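Local coordinates for hypothetical protein TM0723 (Thermotoga maritima, PDB 1VMJ) that is of uncharacterised function, belongs to the YjbQ (UPF0047) family and has been proposed to act as a thiamin phosphate synthase, at residues L20-T34 and Q130-V144. Residues are numbered along the deposited sequence; the frame is centred on the assembly and turned at random. Where two conformers were deposited one is given.
Sequences LWFHTKRRREFINIT and QVFYGEFDGMRPKRV. With SO4 (sulfate ion), chain C.
Phe22 carries its ring anti to its own carbonyl carbon (chi1 -56°), while Tyr133 swings CG opposite its backbone N (chi1 -180°); the two side chains therefore slide past each other in opposite directions and stack offset, centroids 4.6 Å apart and planes nearly parallel. This stack bridges two antiparallel pairings, strand 20-22 with 142-144 and strand 29-32 with 130-135, that belong to separate sheets of the chain. Val144 CG2 also meets Phe22 CE2 at 3.6 Å. On the face carrying Trp21 and Arg143 these two run side by side in the same direction, Arg143 CG over the five-membered ring and Trp21 CZ2 against the guanidinium face, planes 41° apart; Arg143 NH1 pairs with Glu19.

At the far end, Asn32 ND2 gives a nearly straight bond to a lone pair of Gln130 OE1 (2.8 Å) and another to Asp67. Asn32 OD1 accepts from Thr34 N, closing an Asx turn where helix 34-44 begins, and also from the Thr34 hydroxyl. Thr34 OG1 in turn accepts from Val131 N at 2.8 Å. With an alanine here in place of Asn32, Gln130 OE1 would probably lose this donor, and Thr34 N and OG1 the acceptor that closes the turn.

Between the pairings, Thr24 OG1 receives Met139 N at 3.1 Å, linking the two connecting loops, and donates to Arg26 O. Glu135 takes Lys142 NZ (2.6 Å) and Asp137 N on OE2 and Tyr133 OH on OE1; its salt bridge thus ties strand 130-135 to strand 142-150.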
ATOM      1  N   LEU A  20      10.987 -15.360  -5.576  1.00 12.14           N
ATOM      2  CA  LEU A  20      11.833 -15.662  -4.434  1.00 12.14           C
ATOM      3  C   LEU A  20      11.010 -16.528  -3.502  1.00 13.58           C
ATOM      4  O   LEU A  20       9.900 -16.173  -3.152  1.00 14.31           O
ATOM      5  CB  LEU A  20      12.263 -14.357  -3.743  1.00 13.22           C
ATOM      6  CG  LEU A  20      13.074 -13.400  -4.603  1.00 13.35           C
ATOM      7  CD1 LEU A  20      13.266 -12.091  -3.832  1.00 18.89           C
ATOM      8  CD2 LEU A  20      14.420 -13.975  -5.015  1.00 14.82           C
ATOM      9  N   TRP A  21      11.544 -17.665  -3.078  1.00 12.59           N
ATOM     10  CA  TRP A  21      10.791 -18.612  -2.258  1.00 13.85           C
ATOM     11  C   TRP A  21      11.289 -18.631  -0.834  1.00 16.03           C
ATOM     12  O   TRP A  21      12.478 -18.430  -0.596  1.00 15.32           O
ATOM     13  CB  TRP A  21      10.865 -20.000  -2.856  1.00 13.66           C
ATOM     14  CG  TRP A  21      10.104 -20.208  -4.168  1.00 13.44           C
ATOM     15  CD1 TRP A  21       9.577 -19.253  -4.991  1.00 16.41           C
ATOM     16  CD2 TRP A  21       9.798 -21.473  -4.768  1.00 12.08           C
ATOM     17  NE1 TRP A  21       8.967 -19.856  -6.068  1.00 17.74           N
ATOM     18  CE2 TRP A  21       9.073 -21.210  -5.943  1.00 14.74           C
ATOM     19  CE3 TRP A  21      10.028 -22.806  -4.402  1.00 15.65           C
ATOM     20  CZ2 TRP A  21       8.631 -22.210  -6.783  1.00 14.64           C
ATOM     21  CZ3 TRP A  21       9.583 -23.797  -5.244  1.00 13.91           C
ATOM     22  CH2 TRP A  21       8.871 -23.495  -6.411  1.00 15.65           C
ATOM     23  N   PHE A  22      10.361 -18.857   0.087  1.00 16.59           N
ATOM     24  CA  PHE A  22      10.649 -18.899   1.526  1.00 16.41           C
ATOM     25  C   PHE A  22       9.930 -20.085   2.136  1.00 18.64           C
ATOM     26  O   PHE A  22       8.889 -20.517   1.670  1.00 17.43           O
ATOM     27  CB  PHE A  22      10.225 -17.585   2.200  1.00 17.85           C
ATOM     28  CG  PHE A  22      10.854 -16.405   1.578  1.00 16.74           C
ATOM     29  CD1 PHE A  22      12.121 -16.002   1.964  1.00 20.78           C
ATOM     30  CD2 PHE A  22      10.246 -15.768   0.501  1.00 18.08           C
ATOM     31  CE1 PHE A  22      12.747 -14.951   1.340  1.00 22.59           C
ATOM     32  CE2 PHE A  22      10.859 -14.719  -0.120  1.00 16.63           C
ATOM     33  CZ  PHE A  22      12.099 -14.303   0.290  1.00 19.68           C
ATOM     34  N   HIS A  23      10.544 -20.649   3.168  1.00 19.39           N
ATOM     35  CA  HIS A  23       9.918 -21.686   3.970  1.00 21.02           C
ATOM     36  C   HIS A  23      10.393 -21.431   5.386  1.00 21.44           C
ATOM     37  O   HIS A  23      11.478 -21.875   5.777  1.00 21.70           O
ATOM     38  CB  HIS A  23      10.334 -23.081   3.498  1.00 22.36           C
ATOM     39  CG  HIS A  23       9.567 -24.206   4.138  1.00 22.14           C
ATOM     40  ND1 HIS A  23       9.762 -24.599   5.444  1.00 29.60           N
ATOM     41  CD2 HIS A  23       8.581 -24.996   3.653  1.00 22.70           C
ATOM     42  CE1 HIS A  23       8.945 -25.599   5.726  1.00 24.44           C
ATOM     43  NE2 HIS A  23       8.221 -25.865   4.656  1.00 27.09           N
ATOM     44  N   THR A  24       9.633 -20.665   6.160  1.00 16.84           N
ATOM     45  CA  THR A  24      10.117 -20.228   7.446  1.00 17.10           C
ATOM     46  C   THR A  24      10.015 -21.343   8.487  1.00 15.13           C
ATOM     47  O   THR A  24       9.129 -22.189   8.432  1.00 15.86           O
ATOM     48  CB  THR A  24       9.349 -19.003   7.923  1.00 16.81           C
ATOM     49  OG1 THR A  24       7.968 -19.345   8.091  1.00 17.06           O
ATOM     50  CG2 THR A  24       9.478 -17.886   6.898  1.00 19.95           C
ATOM     51  N   LYS A  25      10.918 -21.294   9.460  1.00 15.60           N
ATOM     52  CA  LYS A  25      10.946 -22.275  10.536  1.00 19.18           C
ATOM     53  C   LYS A  25       9.716 -22.140  11.440  1.00 18.97           C
ATOM     54  O   LYS A  25       9.191 -23.138  11.956  1.00 19.79           O
ATOM     55  CB  LYS A  25      12.221 -22.094  11.359  1.00 20.33           C
ATOM     56  CG  LYS A  25      12.313 -23.016  12.572  1.00 29.12           C
ATOM     57  CD  LYS A  25      13.676 -22.930  13.248  1.00 38.61           C
ATOM     58  CE  LYS A  25      13.668 -23.679  14.576  1.00 42.97           C
ATOM     59  NZ  LYS A  25      15.042 -24.078  15.001  1.00 50.90           N
ATOM     60  N   ARG A  26       9.267 -20.906  11.631  1.00 18.98           N
ATOM     61  CA  ARG A  26       8.152 -20.633  12.526  1.00 19.64           C
ATOM     62  C   ARG A  26       6.995 -19.977  11.781  1.00 17.23           C
ATOM     63  O   ARG A  26       7.094 -19.598  10.623  1.00 16.51           O
ATOM     64  CB  ARG A  26       8.623 -19.727  13.657  1.00 20.05           C
ATOM     65  CG  ARG A  26       9.892 -20.244  14.366  0.65 28.46           C
ATOM     66  CD  ARG A  26      10.274 -19.428  15.598  0.65 35.08           C
ATOM     67  NE  ARG A  26      11.338 -20.069  16.384  0.65 44.65           N
ATOM     68  CZ  ARG A  26      12.652 -19.982  16.141  0.65 48.76           C
ATOM     69  NH1 ARG A  26      13.114 -19.277  15.112  0.65 53.19           N
ATOM     70  NH2 ARG A  26      13.517 -20.611  16.932  0.65 49.91           N
ATOM     71  N   ARG A  27       5.889 -19.819  12.477  1.00 16.48           N
ATOM     72  CA  ARG A  27       4.677 -19.260  11.890  1.00 14.63           C
ATOM     73  C   ARG A  27       4.872 -17.834  11.358  1.00 11.40           C
ATOM     74  O   ARG A  27       4.361 -17.489  10.278  1.00 14.29           O
ATOM     75  CB  ARG A  27       3.553 -19.250  12.939  1.00 16.19           C
ATOM     76  CG  ARG A  27       2.198 -18.856  12.408  1.00 17.63           C
ATOM     77  CD  ARG A  27       1.209 -18.791  13.532  1.00 15.88           C
ATOM     78  NE  ARG A  27      -0.082 -18.256  13.117  1.00 18.58           N
ATOM     79  CZ  ARG A  27      -1.134 -19.000  12.816  1.00 17.59           C
ATOM     80  NH1 ARG A  27      -1.063 -20.321  12.873  1.00 19.54           N
ATOM     81  NH2 ARG A  27      -2.279 -18.416  12.468  1.00 18.64           N
ATOM     82  N   ARG A  28       5.535 -17.018  12.179  1.00 13.46           N
ATOM     83  CA  ARG A  28       5.773 -15.626  11.835  1.00 14.12           C
ATOM     84  C   ARG A  28       7.272 -15.329  11.849  1.00 15.59           C
ATOM     85  O   ARG A  28       7.995 -15.793  12.740  1.00 20.13           O
ATOM     86  CB  ARG A  28       5.054 -14.681  12.796  1.00 16.19           C
ATOM     87  CG  ARG A  28       3.541 -14.870  12.838  1.00 14.77           C
ATOM     88  CD  ARG A  28       2.799 -13.677  13.416  1.00 16.89           C
ATOM     89  NE  ARG A  28       2.892 -13.640  14.868  1.00 16.94           N
ATOM     90  CZ  ARG A  28       2.128 -14.366  15.690  1.00 16.68           C
ATOM     91  NH1 ARG A  28       1.215 -15.191  15.213  1.00 16.52           N
ATOM     92  NH2 ARG A  28       2.293 -14.277  17.002  1.00 20.33           N
ATOM     93  N   GLU A  29       7.708 -14.518  10.893  1.00 15.04           N
ATOM     94  CA  GLU A  29       9.110 -14.148  10.732  1.00 16.22           C
ATOM     95  C   GLU A  29       9.239 -12.956   9.806  1.00 14.24           C
ATOM     96  O   GLU A  29       8.461 -12.843   8.879  1.00 16.05           O
ATOM     97  CB  GLU A  29       9.924 -15.324  10.166  1.00 19.14           C
ATOM     98  CG  GLU A  29      11.430 -15.029  10.150  1.00 19.07           C
ATOM     99  CD  GLU A  29      12.307 -16.191   9.693  1.00 19.40           C
ATOM    100  OE1 GLU A  29      11.785 -17.307   9.474  1.00 26.77           O
ATOM    101  OE2 GLU A  29      13.545 -15.958   9.573  1.00 24.85           O
ATOM    102  N   PHE A  30      10.195 -12.063  10.083  1.00 13.88           N
ATOM    103  CA  PHE A  30      10.578 -11.021   9.139  1.00 14.53           C
ATOM    104  C   PHE A  30      11.928 -11.399   8.550  1.00 13.40           C
ATOM    105  O   PHE A  30      12.861 -11.736   9.298  1.00 15.36           O
ATOM    106  CB  PHE A  30      10.667  -9.663   9.821  0.65 14.96           C
ATOM    107  CG  PHE A  30       9.381  -9.229  10.466  0.65 14.39           C
ATOM    108  CD1 PHE A  30       8.276  -8.909   9.703  0.65 16.89           C
ATOM    109  CD2 PHE A  30       9.279  -9.125  11.852  0.65 17.24           C
ATOM    110  CE1 PHE A  30       7.094  -8.502  10.304  0.65 18.53           C
ATOM    111  CE2 PHE A  30       8.093  -8.726  12.455  0.65 22.25           C
ATOM    112  CZ  PHE A  30       7.010  -8.412  11.686  0.65 18.42           C
ATOM    113  N   ILE A  31      12.033 -11.341   7.238  1.00 13.07           N
ATOM    114  CA  ILE A  31      13.271 -11.675   6.545  1.00 14.00           C
ATOM    115  C   ILE A  31      13.710 -10.506   5.677  1.00 14.41           C
ATOM    116  O   ILE A  31      12.950 -10.053   4.846  1.00 12.85           O
ATOM    117  CB  ILE A  31      13.095 -12.934   5.685  1.00 14.50           C
ATOM    118  CG1 ILE A  31      12.726 -14.121   6.578  1.00 17.59           C
ATOM    119  CG2 ILE A  31      14.380 -13.233   4.886  1.00 18.58           C
ATOM    120  CD1 ILE A  31      12.455 -15.379   5.839  1.00 20.94           C
ATOM    121  N   ASN A  32      14.929 -10.007   5.896  1.00 14.16           N
ATOM    122  CA  ASN A  32      15.466  -8.921   5.072  1.00 12.51           C
ATOM    123  C   ASN A  32      15.817  -9.486   3.691  1.00 14.09           C
ATOM    124  O   ASN A  32      16.687 -10.333   3.545  1.00 15.50           O
ATOM    125  CB  ASN A  32      16.683  -8.269   5.744  1.00 12.88           C
ATOM    126  CG  ASN A  32      17.131  -7.028   5.058  1.00 15.12           C
ATOM    127  OD1 ASN A  32      16.923  -6.863   3.854  1.00 15.57           O
ATOM    128  ND2 ASN A  32      17.771  -6.133   5.818  1.00 15.14           N
ATOM    129  N   ILE A  33      15.111  -9.012   2.664  1.00 12.70           N
ATOM    130  CA  ILE A  33      15.316  -9.476   1.282  1.00 12.25           C
ATOM    131  C   ILE A  33      16.005  -8.430   0.387  1.00 12.85           C
ATOM    132  O   ILE A  33      16.156  -8.617  -0.823  1.00 12.44           O
ATOM    133  CB  ILE A  33      13.991  -9.950   0.612  1.00 13.57           C
ATOM    134  CG1 ILE A  33      12.959  -8.836   0.466  1.00 13.58           C
ATOM    135  CG2 ILE A  33      13.483 -11.142   1.402  1.00 13.57           C
ATOM    136  CD1 ILE A  33      11.713  -9.314  -0.314  1.00 14.58           C
ATOM    137  N   THR A  34      16.450  -7.320   0.986  1.00 12.17           N
ATOM    138  CA  THR A  34      17.083  -6.283   0.221  1.00 13.01           C
ATOM    139  C   THR A  34      18.208  -6.775  -0.685  1.00 12.41           C
ATOM    140  O   THR A  34      18.232  -6.409  -1.867  1.00 12.95           O
ATOM    141  CB  THR A  34      17.580  -5.121   1.106  1.00 12.21           C
ATOM    142  OG1 THR A  34      16.616  -4.800   2.117  1.00 13.62           O
ATOM    143  CG2 THR A  34      17.861  -3.906   0.255  1.00 12.77           C
ATOM    144  N   GLN A 130      14.976  -0.711   4.158  1.00 12.66           N
ATOM    145  CA  GLN A 130      15.280  -2.105   3.887  1.00 13.32           C
ATOM    146  C   GLN A 130      13.995  -2.833   3.557  1.00 13.55           C
ATOM    147  O   GLN A 130      12.954  -2.547   4.129  1.00 13.04           O
ATOM    148  CB  GLN A 130      15.945  -2.754   5.092  1.00 14.10           C
ATOM    149  CG  GLN A 130      17.332  -2.230   5.438  1.00 13.21           C
ATOM    150  CD  GLN A 130      18.411  -2.723   4.509  1.00 17.09           C
ATOM    151  OE1 GLN A 130      18.760  -3.891   4.518  1.00 21.39           O
ATOM    152  NE2 GLN A 130      18.899  -1.841   3.663  1.00 18.39           N
ATOM    153  N   VAL A 131      14.070  -3.781   2.633  1.00 11.92           N
ATOM    154  CA  VAL A 131      12.889  -4.507   2.181  1.00 13.59           C
ATOM    155  C   VAL A 131      12.819  -5.850   2.907  1.00 13.05           C
ATOM    156  O   VAL A 131      13.799  -6.581   3.014  1.00 13.91           O
ATOM    157  CB  VAL A 131      12.932  -4.790   0.670  1.00 12.20           C
ATOM    158  CG1 VAL A 131      11.573  -5.331   0.204  1.00 14.46           C
ATOM    159  CG2 VAL A 131      13.298  -3.538  -0.130  1.00 13.31           C
ATOM    160  N   PHE A 132      11.620  -6.130   3.415  1.00 12.26           N
ATOM    161  CA  PHE A 132      11.311  -7.340   4.176  1.00 12.99           C
ATOM    162  C   PHE A 132      10.200  -8.157   3.581  1.00 14.32           C
ATOM    163  O   PHE A 132       9.208  -7.620   3.047  1.00 13.48           O
ATOM    164  CB  PHE A 132      10.906  -6.965   5.609  1.00 14.87           C
ATOM    165  CG  PHE A 132      12.045  -6.463   6.404  1.00 13.35           C
ATOM    166  CD1 PHE A 132      12.358  -5.102   6.427  1.00 16.29           C
ATOM    167  CD2 PHE A 132      12.860  -7.342   7.076  1.00 18.78           C
ATOM    168  CE1 PHE A 132      13.458  -4.640   7.125  1.00 19.17           C
ATOM    169  CE2 PHE A 132      13.978  -6.871   7.763  1.00 20.43           C
ATOM    170  CZ  PHE A 132      14.256  -5.514   7.766  1.00 18.97           C
ATOM    171  N   TYR A 133      10.377  -9.468   3.705  1.00 13.32           N
ATOM    172  CA  TYR A 133       9.288 -10.420   3.604  1.00 13.15           C
ATOM    173  C   TYR A 133       8.757 -10.590   5.009  1.00 13.46           C
ATOM    174  O   TYR A 133       9.504 -10.921   5.935  1.00 14.68           O
ATOM    175  CB  TYR A 133       9.776 -11.777   3.065  1.00 13.59           C
ATOM    176  CG  TYR A 133       8.680 -12.805   2.935  1.00 13.78           C
ATOM    177  CD1 TYR A 133       7.551 -12.537   2.179  1.00 14.37           C
ATOM    178  CD2 TYR A 133       8.755 -14.031   3.604  1.00 13.72           C
ATOM    179  CE1 TYR A 133       6.535 -13.472   2.054  1.00 15.07           C
ATOM    180  CE2 TYR A 133       7.746 -14.986   3.473  1.00 12.19           C
ATOM    181  CZ  TYR A 133       6.635 -14.680   2.707  1.00 12.40           C
ATOM    182  OH  TYR A 133       5.625 -15.583   2.588  1.00 15.37           O
ATOM    183  N   GLY A 134       7.462 -10.343   5.170  1.00 13.57           N
ATOM    184  CA  GLY A 134       6.772 -10.525   6.424  1.00 14.13           C
ATOM    185  C   GLY A 134       5.901 -11.751   6.348  1.00 12.35           C
ATOM    186  O   GLY A 134       4.822 -11.741   5.729  1.00 13.37           O
ATOM    187  N   GLU A 135       6.371 -12.832   6.935  1.00 12.20           N
ATOM    188  CA  GLU A 135       5.628 -14.072   6.959  1.00 12.80           C
ATOM    189  C   GLU A 135       4.694 -14.109   8.159  1.00 13.17           C
ATOM    190  O   GLU A 135       5.158 -13.958   9.278  1.00 13.52           O
ATOM    191  CB  GLU A 135       6.609 -15.259   7.052  1.00 14.24           C
ATOM    192  CG  GLU A 135       5.924 -16.619   7.040  1.00 14.62           C
ATOM    193  CD  GLU A 135       5.121 -16.815   5.785  1.00 17.25           C
ATOM    194  OE1 GLU A 135       5.715 -17.233   4.756  1.00 14.85           O
ATOM    195  OE2 GLU A 135       3.908 -16.532   5.832  1.00 15.83           O
ATOM    196  N   PHE A 136       3.392 -14.315   7.933  1.00 13.42           N
ATOM    197  CA  PHE A 136       2.437 -14.441   9.027  1.00 13.85           C
ATOM    198  C   PHE A 136       1.787 -15.818   9.144  1.00 13.90           C
ATOM    199  O   PHE A 136       1.036 -16.062  10.074  1.00 14.40           O
ATOM    200  CB  PHE A 136       1.402 -13.314   8.946  1.00 14.64           C
ATOM    201  CG  PHE A 136       2.039 -11.956   8.958  1.00 14.94           C
ATOM    202  CD1 PHE A 136       2.788 -11.569  10.045  1.00 16.42           C
ATOM    203  CD2 PHE A 136       1.958 -11.098   7.878  1.00 15.08           C
ATOM    204  CE1 PHE A 136       3.424 -10.345  10.067  1.00 17.77           C
ATOM    205  CE2 PHE A 136       2.588  -9.879   7.905  1.00 17.05           C
ATOM    206  CZ  PHE A 136       3.329  -9.521   9.015  1.00 16.18           C
ATOM    207  N   ASP A 137       2.054 -16.693   8.172  1.00 14.58           N
ATOM    208  CA  ASP A 137       1.550 -18.074   8.220  1.00 13.93           C
ATOM    209  C   ASP A 137       2.518 -18.994   7.470  1.00 14.82           C
ATOM    210  O   ASP A 137       2.219 -19.524   6.395  1.00 14.95           O
ATOM    211  CB  ASP A 137       0.131 -18.157   7.637  1.00 16.07           C
ATOM    212  CG  ASP A 137      -0.435 -19.582   7.673  1.00 17.89           C
ATOM    213  OD1 ASP A 137      -0.146 -20.315   8.660  1.00 18.18           O
ATOM    214  OD2 ASP A 137      -1.142 -19.975   6.706  1.00 17.86           O
ATOM    215  N   GLY A 138       3.680 -19.156   8.078  1.00 12.85           N
ATOM    216  CA  GLY A 138       4.812 -19.823   7.436  1.00 13.57           C
ATOM    217  C   GLY A 138       4.888 -21.320   7.663  1.00 13.75           C
ATOM    218  O   GLY A 138       3.873 -21.977   7.800  1.00 14.76           O
ATOM    219  N   MET A 139       6.110 -21.851   7.664  1.00 15.45           N
ATOM    220  CA  MET A 139       6.344 -23.300   7.751  1.00 15.48           C
ATOM    221  C   MET A 139       5.776 -24.052   6.555  1.00 16.75           C
ATOM    222  O   MET A 139       5.411 -25.223   6.661  1.00 18.54           O
ATOM    223  CB  MET A 139       5.815 -23.883   9.067  1.00 15.98           C
ATOM    224  CG  MET A 139       6.350 -23.137  10.250  1.00 17.85           C
ATOM    225  SD  MET A 139       5.829 -23.780  11.858  1.00 24.90           S
ATOM    226  CE  MET A 139       4.065 -23.670  11.768  1.00 26.07           C
ATOM    227  N   ARG A 140       5.732 -23.380   5.408  1.00 15.30           N
ATOM    228  CA  ARG A 140       5.337 -23.992   4.146  1.00 16.15           C
ATOM    229  C   ARG A 140       5.935 -23.117   3.059  1.00 17.42           C
ATOM    230  O   ARG A 140       6.218 -21.947   3.308  1.00 18.58           O
ATOM    231  CB  ARG A 140       3.825 -24.075   4.027  1.00 17.64           C
ATOM    232  CG  ARG A 140       3.101 -22.751   4.131  1.00 18.54           C
ATOM    233  CD  ARG A 140       1.598 -22.965   4.091  1.00 17.35           C
ATOM    234  NE  ARG A 140       0.817 -21.770   4.401  1.00 18.78           N
ATOM    235  CZ  ARG A 140       0.257 -20.964   3.508  1.00 18.49           C
ATOM    236  NH1 ARG A 140       0.380 -21.195   2.212  1.00 18.78           N
ATOM    237  NH2 ARG A 140      -0.422 -19.908   3.911  1.00 20.53           N
ATOM    238  N   PRO A 141       6.127 -23.673   1.844  1.00 19.93           N
ATOM    239  CA  PRO A 141       6.787 -22.907   0.791  1.00 18.85           C
ATOM    240  C   PRO A 141       5.899 -21.796   0.249  1.00 17.39           C
ATOM    241  O   PRO A 141       4.773 -22.040  -0.196  1.00 18.11           O
ATOM    242  CB  PRO A 141       7.055 -23.959  -0.296  1.00 22.11           C
ATOM    243  CG  PRO A 141       5.956 -24.957  -0.107  1.00 28.06           C
ATOM    244  CD  PRO A 141       5.758 -25.028   1.383  1.00 23.67           C
ATOM    245  N   LYS A 142       6.401 -20.567   0.332  1.00 15.91           N
ATOM    246  CA  LYS A 142       5.653 -19.408  -0.093  1.00 15.16           C
ATOM    247  C   LYS A 142       6.541 -18.512  -0.912  1.00 16.35           C
ATOM    248  O   LYS A 142       7.772 -18.621  -0.902  1.00 17.78           O
ATOM    249  CB  LYS A 142       5.074 -18.689   1.121  1.00 15.03           C
ATOM    250  CG  LYS A 142       4.052 -19.590   1.805  1.00 16.62           C
ATOM    251  CD  LYS A 142       3.550 -19.057   3.109  1.00 18.33           C
ATOM    252  CE  LYS A 142       2.512 -17.957   2.920  1.00 15.59           C
ATOM    253  NZ  LYS A 142       2.046 -17.524   4.301  1.00 14.51           N
ATOM    254  N   ARG A 143       5.903 -17.629  -1.664  1.00 15.30           N
ATOM    255  CA  ARG A 143       6.574 -16.943  -2.740  1.00 13.74           C
ATOM    256  C   ARG A 143       6.375 -15.453  -2.699  1.00 14.64           C
ATOM    257  O   ARG A 143       5.318 -14.966  -2.329  1.00 13.88           O
ATOM    258  CB  ARG A 143       6.075 -17.463  -4.075  1.00 15.40           C
ATOM    259  CG  ARG A 143       6.029 -18.948  -4.178  1.00 17.67           C
ATOM    260  CD  ARG A 143       5.492 -19.333  -5.502  1.00 18.69           C
ATOM    261  NE  ARG A 143       5.214 -20.762  -5.546  1.00 22.67           N
ATOM    262  CZ  ARG A 143       5.212 -21.470  -6.660  1.00 23.41           C
ATOM    263  NH1 ARG A 143       5.515 -20.895  -7.829  1.00 19.42           N
ATOM    264  NH2 ARG A 143       4.905 -22.758  -6.604  1.00 21.79           N
ATOM    265  N   VAL A 144       7.427 -14.765  -3.131  1.00 13.19           N
ATOM    266  CA  VAL A 144       7.447 -13.344  -3.409  1.00 13.41           C
ATOM    267  C   VAL A 144       7.792 -13.152  -4.872  1.00 15.09           C
ATOM    268  O   VAL A 144       8.656 -13.846  -5.412  1.00 14.22           O
ATOM    269  CB  VAL A 144       8.519 -12.660  -2.531  1.00 14.11           C
ATOM    270  CG1 VAL A 144       8.875 -11.282  -3.004  1.00 17.22           C
ATOM    271  CG2 VAL A 144       8.050 -12.624  -1.085  1.00 16.34           C
TER
HETATM  272  S   SO4 C 141      -2.124 -18.370   0.918  1.00 17.65           S
HETATM  273  O1  SO4 C 141      -1.407 -19.578   0.562  1.00 23.70           O
HETATM  274  O2  SO4 C 141      -3.516 -18.639   1.227  1.00 22.50           O
HETATM  275  O3  SO4 C 141      -2.122 -17.423  -0.215  1.00 15.73           O
HETATM  276  O4  SO4 C 141      -1.425 -17.796   2.032  1.00 21.40           O
HETATM  277  O   HOH W   1       7.149 -19.779   4.831  1.00 17.65           O
HETATM  278  O   HOH W   2       0.054 -15.424  12.527  1.00 13.92           O